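Local coordinates for protein soluble lytic murein transglycosylase (Pseudomonas aeruginosa, PDB 5OHU) that cleaves peptidoglycan strands as a lytic transglycosylase, taking part in both exolytic and endolytic turnover of the cell wall, at residues A[59-64]-A[414-419]; A[91-96]-A[426-431]; A[452-457]-A[505-510]. All coordinates share one frame; numbering follows the deposited sequence.

Contact 1 of 3, residues A[59-64]-A[414-419]; sequences YPLEPY and MEFFNR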
loop_
_atom_site.group_PDB
_atom_site.type_symbol
_atom_site.label_atom_id
_atom_site.label_comp_id
_atom_site.label_asym_id
_atom_site.label_seq_id
_atom_site.Cartn_x
_atom_site.Cartn_y
_atom_site.Cartn_z
ATOM N N TYR A 59 -7.182 -28.660 22.946
ATOM C CA TYR A 59 -6.225 -27.560 23.013
ATOM C C TYR A 59 -6.161 -26.849 21.662
ATOM O O TYR A 59 -6.024 -27.511 20.623
ATOM C CB TYR A 59 -4.849 -28.080 23.416
ATOM C CG TYR A 59 -3.825 -27.005 23.707
ATOM C CD1 TYR A 59 -3.996 -26.116 24.761
ATOM C CD2 TYR A 59 -2.672 -26.893 22.941
ATOM C CE1 TYR A 59 -3.050 -25.131 25.034
ATOM C CE2 TYR A 59 -1.724 -25.920 23.208
ATOM C CZ TYR A 59 -1.917 -25.043 24.256
ATOM O OH TYR A 59 -0.973 -24.079 24.516
ATOM N N PRO A 60 -6.269 -25.517 21.631
ATOM C CA PRO A 60 -6.431 -24.819 20.344
ATOM C C PRO A 60 -5.219 -24.882 19.428
ATOM O O PRO A 60 -5.398 -24.844 18.206
ATOM C CB PRO A 60 -6.741 -23.376 20.769
ATOM C CG PRO A 60 -7.346 -23.513 22.124
ATOM C CD PRO A 60 -6.608 -24.652 22.775
ATOM N N LEU A 61 -4.000 -24.962 19.961
ATOM C CA LEU A 61 -2.811 -24.988 19.113
ATOM C C LEU A 61 -2.517 -26.362 18.504
ATOM O O LEU A 61 -1.613 -26.472 17.667
ATOM C CB LEU A 61 -1.598 -24.513 19.913
ATOM C CG LEU A 61 -1.697 -23.109 20.514
ATOM C CD1 LEU A 61 -0.335 -22.684 21.010
ATOM C CD2 LEU A 61 -2.245 -22.108 19.485
ATOM N N GLU A 62 -3.249 -27.400 18.898
ATOM C CA GLU A 62 -2.972 -28.749 18.410
ATOM C C GLU A 62 -2.914 -28.855 16.893
ATOM O O GLU A 62 -2.050 -29.596 16.391
ATOM C CB GLU A 62 -4.011 -29.734 18.970
ATOM C CG GLU A 62 -3.925 -31.147 18.396
ATOM C CD GLU A 62 -2.745 -31.954 18.934
ATOM O OE1 GLU A 62 -1.809 -31.362 19.518
ATOM O OE2 GLU A 62 -2.756 -33.192 18.766
ATOM N N PRO A 63 -3.762 -28.173 16.116
ATOM C CA PRO A 63 -3.633 -28.271 14.659
ATOM C C PRO A 63 -2.270 -27.852 14.131
ATOM O O PRO A 63 -1.913 -28.266 13.019
ATOM C CB PRO A 63 -4.745 -27.350 14.147
ATOM C CG PRO A 63 -5.767 -27.394 15.209
ATOM C CD PRO A 63 -5.014 -27.489 16.499
ATOM N N TYR A 64 -1.504 -27.046 14.880
ATOM C CA TYR A 64 -0.166 -26.670 14.430
ATOM C C TYR A 64 0.795 -27.857 14.471
ATOM O O TYR A 64 1.623 -28.022 13.571
ATOM C CB TYR A 64 0.366 -25.505 15.264
ATOM C CG TYR A 64 -0.095 -24.147 14.758
ATOM C CD1 TYR A 64 -1.428 -23.781 14.826
ATOM C CD2 TYR A 64 0.802 -23.244 14.209
ATOM C CE1 TYR A 64 -1.861 -22.562 14.362
ATOM C CE2 TYR A 64 0.381 -22.005 13.736
ATOM C CZ TYR A 64 -0.960 -21.673 13.822
ATOM O OH TYR A 64 -1.424 -20.462 13.373
ATOM N N MET A 414 -5.449 -16.166 21.093
ATOM C CA MET A 414 -5.360 -15.961 22.536
ATOM C C MET A 414 -4.229 -16.783 23.138
ATOM O O MET A 414 -3.369 -16.257 23.850
ATOM C CB MET A 414 -6.681 -16.334 23.211
ATOM C CG MET A 414 -7.862 -15.454 22.873
ATOM S SD MET A 414 -7.642 -13.790 23.502
ATOM C CE MET A 414 -9.270 -13.097 23.213
ATOM N N GLU A 415 -4.220 -18.087 22.861
ATOM C CA GLU A 415 -3.224 -18.961 23.468
ATOM C C GLU A 415 -1.820 -18.600 23.007
ATOM O O GLU A 415 -0.884 -18.600 23.812
ATOM C CB GLU A 415 -3.533 -20.420 23.145
ATOM C CG GLU A 415 -2.645 -21.388 23.883
ATOM C CD GLU A 415 -2.742 -21.210 25.381
ATOM O OE1 GLU A 415 -3.879 -21.083 25.888
ATOM O OE2 GLU A 415 -1.683 -21.180 26.045
ATOM N N PHE A 416 -1.653 -18.295 21.718
ATOM C CA PHE A 416 -0.369 -17.796 21.230
ATOM C C PHE A 416 0.087 -16.598 22.044
ATOM O O PHE A 416 1.254 -16.501 22.439
ATOM C CB PHE A 416 -0.479 -17.410 19.754
ATOM C CG PHE A 416 -0.283 -18.552 18.805
ATOM C CD1 PHE A 416 0.717 -19.486 19.020
ATOM C CD2 PHE A 416 -1.104 -18.694 17.701
ATOM C CE1 PHE A 416 0.896 -20.536 18.147
ATOM C CE2 PHE A 416 -0.935 -19.746 16.823
ATOM C CZ PHE A 416 0.067 -20.668 17.044
ATOM N N PHE A 417 -0.840 -15.673 22.303
ATOM C CA PHE A 417 -0.519 -14.446 23.024
ATOM C C PHE A 417 -0.023 -14.746 24.436
ATOM O O PHE A 417 1.050 -14.283 24.840
ATOM C CB PHE A 417 -1.756 -13.546 23.055
ATOM C CG PHE A 417 -1.512 -12.188 23.646
ATOM C CD1 PHE A 417 -1.066 -11.138 22.852
ATOM C CD2 PHE A 417 -1.752 -11.951 24.991
ATOM C CE1 PHE A 417 -0.849 -9.881 23.395
ATOM C CE2 PHE A 417 -1.538 -10.700 25.535
ATOM C CZ PHE A 417 -1.085 -9.662 24.736
ATOM N N ASN A 418 -0.797 -15.524 25.202
ATOM C CA ASN A 418 -0.424 -15.831 26.582
ATOM C C ASN A 418 0.941 -16.499 26.655
ATOM O O ASN A 418 1.733 -16.215 27.561
ATOM C CB ASN A 418 -1.481 -16.723 27.228
ATOM C CG ASN A 418 -2.862 -16.098 27.208
ATOM O OD1 ASN A 418 -3.005 -14.870 27.177
ATOM N ND2 ASN A 418 -3.893 -16.943 27.228
ATOM N N ARG A 419 1.237 -17.386 25.709
ATOM C CA ARG A 419 2.534 -18.044 25.671
ATOM C C ARG A 419 3.649 -17.136 25.165
ATOM O O ARG A 419 4.813 -17.546 25.180
ATOM C CB ARG A 419 2.457 -19.291 24.796
ATOM C CG ARG A 419 1.352 -20.254 25.161
ATOM C CD ARG A 419 1.213 -21.287 24.059
ATOM N NE ARG A 419 2.520 -21.626 23.498
ATOM C CZ ARG A 419 3.227 -22.697 23.849
ATOM N NH1 ARG A 419 4.414 -22.927 23.298
ATOM N NH2 ARG A 419 2.742 -23.542 24.749
#
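Leu61 and Tyr64 take hold of the Phe416 ring from two directions, one across a face and the other at an edge, where the N-terminal region meets helix 408-418 in the helical ring of the Slt70-like fold. Leu61 belongs to the type I turn from Tyr59 to Glu62. Its CD2 lies almost straight above the middle of the Phe416 ring, 3.6 Å from the centroid and 10° off the normal, a CH-pi contact. The edge of the same ring is driven against the face of Tyr64 in a T-shaped pair, with planes at 80° and Phe416 CZ 3.5 Å from Tyr64 CZ. Because CG of Phe416 stands opposite its carbonyl carbon (chi1 -85°), the ring can reach both partners although its CB does not head straight for them. The Tyr64 hydroxyl continues past this ring to Glu428 on the next helix, its polar partner.

On the other flank of Leu61, the phenol of Tyr59 lies across Glu415, whose chain runs at about a right angle to it. Tyr59 OH comes to 3.2 Å from Glu415 CG, and its hydrogen bond to Glu415 OE2, at 3.4 Å, is weak. Arg419 completes this side with its CD, sliding past Leu61 in the opposite sense, while its guanidinium is engaged by salt bridges to Asp35 and Glu421. Arg419 CD sits 3.7 Å from Leu61 CD1 and 3.6 Å from Tyr59 OH.

Contact 2 of 3, residues A[91-96]-A[426-431]; sequences DLPQIG and RREWYH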
loop_
_atom_site.group_PDB
_atom_site.type_symbol
_atom_site.label_atom_id
_atom_site.label_comp_id
_atom_site.label_asym_id
_atom_site.label_seq_id
_atom_site.Cartn_x
_atom_site.Cartn_y
_atom_site.Cartn_z
ATOM N N ASP A 91 -8.858 -23.348 8.113
ATOM C CA ASP A 91 -8.764 -22.012 8.684
ATOM C C ASP A 91 -7.371 -21.668 9.186
ATOM O O ASP A 91 -7.141 -20.515 9.565
ATOM C CB ASP A 91 -9.760 -21.860 9.842
ATOM C CG ASP A 91 -9.424 -22.761 11.008
ATOM O OD1 ASP A 91 -9.019 -23.924 10.759
ATOM O OD2 ASP A 91 -9.553 -22.312 12.170
ATOM N N LEU A 92 -6.454 -22.627 9.220
ATOM C CA LEU A 92 -5.088 -22.317 9.616
ATOM C C LEU A 92 -4.500 -21.272 8.672
ATOM O O LEU A 92 -4.693 -21.355 7.450
ATOM C CB LEU A 92 -4.215 -23.568 9.615
ATOM C CG LEU A 92 -4.502 -24.578 10.726
ATOM C CD1 LEU A 92 -3.490 -25.718 10.692
ATOM C CD2 LEU A 92 -4.496 -23.881 12.075
ATOM N N PRO A 93 -3.802 -20.263 9.204
ATOM C CA PRO A 93 -3.224 -19.231 8.323
ATOM C C PRO A 93 -2.297 -19.805 7.273
ATOM O O PRO A 93 -2.239 -19.281 6.154
ATOM C CB PRO A 93 -2.460 -18.315 9.295
ATOM C CG PRO A 93 -3.083 -18.580 10.650
ATOM C CD PRO A 93 -3.462 -20.049 10.623
ATOM N N GLN A 94 -1.577 -20.877 7.597
ATOM C CA GLN A 94 -0.555 -21.427 6.717
ATOM C C GLN A 94 -1.067 -22.556 5.823
ATOM O O GLN A 94 -0.266 -23.175 5.116
ATOM C CB GLN A 94 0.637 -21.921 7.545
ATOM C CG GLN A 94 0.363 -23.161 8.369
ATOM C CD GLN A 94 -0.236 -22.854 9.737
ATOM O OE1 GLN A 94 -0.917 -21.845 9.922
ATOM N NE2 GLN A 94 0.043 -23.716 10.708
ATOM N N ILE A 95 -2.378 -22.828 5.825
ATOM C CA ILE A 95 -2.899 -23.978 5.096
ATOM C C ILE A 95 -2.621 -23.875 3.602
ATOM O O ILE A 95 -2.563 -24.898 2.914
ATOM C CB ILE A 95 -4.414 -24.149 5.368
ATOM C CG1 ILE A 95 -4.819 -25.597 5.146
ATOM C CG2 ILE A 95 -5.248 -23.277 4.447
ATOM C CD1 ILE A 95 -4.149 -26.547 6.106
ATOM N N GLY A 96 -2.434 -22.665 3.071
ATOM C CA GLY A 96 -2.106 -22.539 1.661
ATOM C C GLY A 96 -0.759 -23.142 1.289
ATOM O O GLY A 96 -0.593 -23.665 0.181
ATOM N N ARG A 426 -0.476 -12.601 16.068
ATOM C CA ARG A 426 -0.874 -11.590 15.099
ATOM C C ARG A 426 -1.308 -12.226 13.794
ATOM O O ARG A 426 -2.315 -11.813 13.204
ATOM C CB ARG A 426 0.267 -10.605 14.855
ATOM C CG ARG A 426 0.460 -9.602 15.973
ATOM C CD ARG A 426 0.994 -8.291 15.432
ATOM N NE ARG A 426 2.234 -8.475 14.684
ATOM C CZ ARG A 426 3.432 -8.574 15.248
ATOM N NH1 ARG A 426 3.550 -8.513 16.565
ATOM N NH2 ARG A 426 4.510 -8.735 14.495
ATOM N N ARG A 427 -0.560 -13.229 13.321
ATOM C CA ARG A 427 -0.913 -13.859 12.054
ATOM C C ARG A 427 -2.295 -14.503 12.121
ATOM O O ARG A 427 -3.094 -14.359 11.191
ATOM C CB ARG A 427 0.141 -14.887 11.642
ATOM C CG ARG A 427 -0.071 -15.386 10.224
ATOM C CD ARG A 427 0.933 -16.446 9.806
ATOM N NE ARG A 427 2.303 -15.945 9.777
ATOM C CZ ARG A 427 3.224 -16.242 10.687
ATOM N NH1 ARG A 427 2.923 -17.049 11.695
ATOM N NH2 ARG A 427 4.449 -15.742 10.581
ATOM N N GLU A 428 -2.598 -15.215 13.210
ATOM C CA GLU A 428 -3.958 -15.707 13.407
ATOM C C GLU A 428 -4.954 -14.566 13.327
ATOM O O GLU A 428 -5.958 -14.627 12.598
ATOM C CB GLU A 428 -4.088 -16.399 14.765
ATOM C CG GLU A 428 -3.544 -17.817 14.831
ATOM C CD GLU A 428 -4.352 -18.828 14.013
ATOM O OE1 GLU A 428 -3.863 -19.979 13.875
ATOM O OE2 GLU A 428 -5.462 -18.487 13.516
ATOM N N TRP A 429 -4.677 -13.506 14.085
ATOM C CA TRP A 429 -5.606 -12.390 14.191
ATOM C C TRP A 429 -5.891 -11.785 12.824
ATOM O O TRP A 429 -7.049 -11.542 12.474
ATOM C CB TRP A 429 -5.020 -11.352 15.140
ATOM C CG TRP A 429 -6.013 -10.544 15.862
ATOM C CD1 TRP A 429 -6.434 -9.285 15.542
ATOM C CD2 TRP A 429 -6.712 -10.918 17.056
ATOM N NE1 TRP A 429 -7.366 -8.857 16.462
ATOM C CE2 TRP A 429 -7.553 -9.838 17.402
ATOM C CE3 TRP A 429 -6.724 -12.066 17.854
ATOM C CZ2 TRP A 429 -8.381 -9.866 18.524
ATOM C CZ3 TRP A 429 -7.545 -12.094 18.967
ATOM C CH2 TRP A 429 -8.364 -10.999 19.292
ATOM N N TYR A 430 -4.841 -11.553 12.032
ATOM C CA TYR A 430 -4.997 -10.897 10.733
ATOM C C TYR A 430 -5.649 -11.817 9.714
ATOM O O TYR A 430 -6.451 -11.364 8.894
ATOM C CB TYR A 430 -3.643 -10.430 10.192
ATOM C CG TYR A 430 -2.986 -9.316 10.978
ATOM C CD1 TYR A 430 -3.680 -8.620 11.967
ATOM C CD2 TYR A 430 -1.667 -8.962 10.728
ATOM C CE1 TYR A 430 -3.068 -7.606 12.690
ATOM C CE2 TYR A 430 -1.049 -7.948 11.434
ATOM C CZ TYR A 430 -1.749 -7.272 12.412
ATOM O OH TYR A 430 -1.111 -6.268 13.101
ATOM N N HIS A 431 -5.284 -13.101 9.719
ATOM C CA HIS A 431 -5.903 -14.034 8.786
ATOM C C HIS A 431 -7.389 -14.181 9.078
ATOM O O HIS A 431 -8.219 -14.111 8.164
ATOM C CB HIS A 431 -5.189 -15.388 8.830
ATOM C CG HIS A 431 -5.733 -16.392 7.859
ATOM N ND1 HIS A 431 -5.532 -16.298 6.498
ATOM C CD2 HIS A 431 -6.475 -17.511 8.053
ATOM C CE1 HIS A 431 -6.123 -17.316 5.897
ATOM N NE2 HIS A 431 -6.703 -18.065 6.817
HETATM O O HOH W 1 -7.162 -20.336 5.815
#
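Pro93, in the turn before helix 95-108, packs on the flank of helix 422-433, lying against Arg427, Glu428 and His431; the contact sits where the N-terminal helices of the chain meet the L domain. Pro93 is the second residue of a type I turn from Leu92 to Ile95, and its pyrrolidine ring projects toward the helix. Its CA hangs over one face of the His431 imidazole, displaced toward the rim, as a CH-pi contact 3.8 Å from the centroid and 15° off the normal. With CG of His431 turned away from its own backbone N (chi1 -178°), the imidazole extends from the helix to lie against Pro93 CA. At the rim of the imidazole, near its plane, His431 CD2 comes within 3.4 Å of Asp91 O. A water also joins the two sides: it donates to Leu92 O at 3.1 Å and lies beside His431 NE2, at a spacing short enough to make its exact position doubtful.

The other end of the pyrrolidine meets the Glu428 carboxylate, crossing its side chain at about a right angle, with Pro93 CD 3.3 Å from Glu428 OE1. This buried acid is well satisfied, with Arg412 and Tyr64 as its partners. Arg412 also pairs with Asp91, so its positive charge probably offsets the proximity of the two carboxylates, whose OD2 and OE2 oxygens, on Asp91 and Glu428 respectively, are 5.8 Å apart. Arg427 adds apolar cover, its CG 3.9 Å from Pro93 CB. Packing of a turn on a helix flank in this way is consistent with the Slt70-like architecture, in which the L domain closes a ring of N-terminal helices.

Contact 3 of 3, residues A[452-457]-A[505-510]; sequences QWYFPA and AFMSDA. With PO4 (phosphate ion), chain H.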
loop_
_atom_site.group_PDB
_atom_site.type_symbol
_atom_site.label_atom_id
_atom_site.label_comp_id
_atom_site.label_asym_id
_atom_site.label_seq_id
_atom_site.Cartn_x
_atom_site.Cartn_y
_atom_site.Cartn_z
ATOM N N GLN A 452 -4.238 -4.574 24.961
ATOM C CA GLN A 452 -3.222 -3.550 24.692
ATOM C C GLN A 452 -2.577 -3.771 23.333
ATOM O O GLN A 452 -1.400 -3.470 23.122
ATOM C CB GLN A 452 -2.152 -3.491 25.791
ATOM C CG GLN A 452 -2.543 -2.681 27.025
ATOM C CD GLN A 452 -3.919 -3.040 27.554
ATOM O OE1 GLN A 452 -4.116 -4.111 28.127
ATOM N NE2 GLN A 452 -4.885 -2.143 27.353
ATOM N N TRP A 453 -3.350 -4.308 22.397
ATOM C CA TRP A 453 -2.857 -4.552 21.054
ATOM C C TRP A 453 -3.432 -3.493 20.128
ATOM O O TRP A 453 -4.337 -3.732 19.322
ATOM C CB TRP A 453 -3.171 -5.965 20.625
ATOM C CG TRP A 453 -1.955 -6.722 20.806
ATOM C CD1 TRP A 453 -0.861 -6.325 21.517
ATOM C CD2 TRP A 453 -1.641 -7.989 20.252
ATOM N NE1 TRP A 453 0.115 -7.271 21.444
ATOM C CE2 TRP A 453 -0.340 -8.308 20.673
ATOM C CE3 TRP A 453 -2.334 -8.892 19.442
ATOM C CZ2 TRP A 453 0.277 -9.494 20.322
ATOM C CZ3 TRP A 453 -1.716 -10.063 19.082
ATOM C CH2 TRP A 453 -0.421 -10.358 19.522
ATOM N N TYR A 454 -2.828 -2.308 20.235
ATOM C CA TYR A 454 -3.396 -1.101 19.655
ATOM C C TYR A 454 -3.478 -1.187 18.143
ATOM O O TYR A 454 -4.521 -0.867 17.564
ATOM C CB TYR A 454 -2.580 0.107 20.121
ATOM C CG TYR A 454 -2.557 0.166 21.638
ATOM C CD1 TYR A 454 -3.751 0.118 22.363
ATOM C CD2 TYR A 454 -1.354 0.217 22.349
ATOM C CE1 TYR A 454 -3.752 0.141 23.744
ATOM C CE2 TYR A 454 -1.351 0.245 23.728
ATOM C CZ TYR A 454 -2.552 0.204 24.417
ATOM O OH TYR A 454 -2.561 0.230 25.785
ATOM N N PHE A 455 -2.407 -1.647 17.477
ATOM C CA PHE A 455 -2.471 -1.728 16.016
ATOM C C PHE A 455 -3.448 -2.789 15.531
ATOM O O PHE A 455 -4.268 -2.478 14.649
ATOM C CB PHE A 455 -1.077 -1.933 15.423
ATOM C CG PHE A 455 -1.071 -2.007 13.924
ATOM C CD1 PHE A 455 -1.767 -1.069 13.172
ATOM C CD2 PHE A 455 -0.380 -3.009 13.268
ATOM C CE1 PHE A 455 -1.776 -1.136 11.791
ATOM C CE2 PHE A 455 -0.378 -3.081 11.892
ATOM C CZ PHE A 455 -1.077 -2.145 11.148
ATOM N N PRO A 456 -3.426 -4.036 16.020
ATOM C CA PRO A 456 -4.503 -4.966 15.632
ATOM C C PRO A 456 -5.890 -4.368 15.824
ATOM O O PRO A 456 -6.746 -4.494 14.944
ATOM C CB PRO A 456 -4.259 -6.178 16.542
ATOM C CG PRO A 456 -2.794 -6.154 16.799
ATOM C CD PRO A 456 -2.429 -4.692 16.892
ATOM N N ALA A 457 -6.124 -3.704 16.958
ATOM C CA ALA A 457 -7.414 -3.070 17.197
ATOM C C ALA A 457 -7.691 -1.974 16.174
ATOM O O ALA A 457 -8.789 -1.912 15.603
ATOM C CB ALA A 457 -7.459 -2.512 18.621
ATOM N N ALA A 505 1.298 3.235 15.114
ATOM C CA ALA A 505 0.023 2.924 15.765
ATOM C C ALA A 505 0.268 2.397 17.174
ATOM O O ALA A 505 -0.406 1.482 17.651
ATOM C CB ALA A 505 -0.796 1.929 14.938
ATOM N N PHE A 506 1.288 2.956 17.823
ATOM C CA PHE A 506 1.626 2.685 19.213
ATOM C C PHE A 506 2.076 1.253 19.466
ATOM O O PHE A 506 2.002 0.772 20.596
ATOM C CB PHE A 506 0.461 3.054 20.132
ATOM C CG PHE A 506 0.364 4.521 20.387
ATOM C CD1 PHE A 506 -0.300 5.350 19.488
ATOM C CD2 PHE A 506 0.963 5.082 21.512
ATOM C CE1 PHE A 506 -0.375 6.712 19.711
ATOM C CE2 PHE A 506 0.883 6.440 21.752
ATOM C CZ PHE A 506 0.215 7.257 20.851
ATOM N N MET A 507 2.587 0.562 18.457
ATOM C CA MET A 507 3.269 -0.707 18.680
ATOM C C MET A 507 4.761 -0.426 18.805
ATOM O O MET A 507 5.430 -0.138 17.810
ATOM C CB MET A 507 2.966 -1.693 17.559
ATOM C CG MET A 507 1.478 -1.984 17.428
ATOM S SD MET A 507 0.593 -3.048 18.629
ATOM C CE MET A 507 0.421 -2.034 20.099
ATOM N N SER A 508 5.275 -0.511 20.035
ATOM C CA SER A 508 6.616 -0.039 20.354
ATOM C C SER A 508 7.718 -0.941 19.821
ATOM O O SER A 508 8.881 -0.525 19.833
ATOM C CB SER A 508 6.775 0.113 21.867
ATOM O OG SER A 508 6.755 -1.150 22.502
ATOM N N ASP A 509 7.392 -2.157 19.379
ATOM C CA ASP A 509 8.366 -3.060 18.784
ATOM C C ASP A 509 8.205 -3.146 17.277
ATOM O O ASP A 509 8.770 -4.048 16.649
ATOM C CB ASP A 509 8.260 -4.457 19.406
ATOM C CG ASP A 509 6.842 -5.007 19.381
ATOM O OD1 ASP A 509 5.912 -4.256 19.015
ATOM O OD2 ASP A 509 6.655 -6.189 19.745
ATOM N N ALA A 510 7.433 -2.236 16.688
ATOM C CA ALA A 510 7.261 -2.233 15.245
ATOM C C ALA A 510 8.593 -1.984 14.555
ATOM O O ALA A 510 9.433 -1.212 15.029
ATOM C CB ALA A 510 6.258 -1.164 14.826
HETATM P P PO4 H . 3.178 -0.805 23.469
HETATM O O1 PO4 H . 4.118 -1.142 24.600
HETATM O O2 PO4 H . 3.307 0.665 23.150
HETATM O O3 PO4 H . 3.512 -1.646 22.258
HETATM O O4 PO4 H . 1.759 -1.104 23.883
#
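Met507 folds back on itself through two bends of opposite sign, chi2 -74° and chi3 74°, and this places its sulfur and methyl against the start of helix 454-463. The sulfur meets Phe455 N at 3.5 Å in a weak hydrogen bond, N-H...SD angle 164°. The methyl lies over the start of the helix, Met507 CE 3.3 Å from Tyr454 N and 3.6 Å from Tyr454 CD2, the two side chains crossing at about a right angle. Met507 CG lies against Phe455 CB, at a modelled spacing too short to be relied on. The same sulfur approaches the five-membered ring of Trp453 obliquely in a long Met-aromatic contact; beyond it, Trp453 packs edge-to-face with Phe417.

Ala505 and Phe506, both with positive phi, carry the chain out of helix 493-504 and along the start of helix 454-463. Ala505 CB touches Phe455 CD1 at 3.6 Å, while the Phe506 carbonyl oxygen reaches the edge of the Tyr454 ring, 3.8 Å from its CD2. A phosphate ion, probably from the crystallisation liquor, sits at the margin: Ser508 N gives its O3 a nearly straight hydrogen bond of 3.1 Å, and His478 holds it as well. Tyr454 borders this ion, its CE2 3.4 Å from phosphate O4.

A backbone N-H in the first turn of a helix has no acceptor one turn earlier within that helix, and here a thioether sulfur lies in that direction for Phe455, though the bond is weak. Since the remaining contacts are largely apolar, this junction between the L domain and the lysozyme-like SLT domain probably depends more on apolar packing than on polar bonding.

From the N terminus, residues 59-64 come first and residues 91-96 follow after two helices; their partners come more than 300 residues later, most of those between being helical. Contact 1 closes its long loop at helix 408-418 and contact 2 at helix 422-433, so the two loops cross, and the contacts touch each other. Together they tie the N-terminal helices to the L domain, consistent with closure of the ring known for this family. Contact 3 opens only afterwards and closes a short loop of 47 residues, joining helix 454-463 to the SLT domain. Arg426 against Trp453, and Tyr430 against Phe455, link it to contact 2 through the L domain helices.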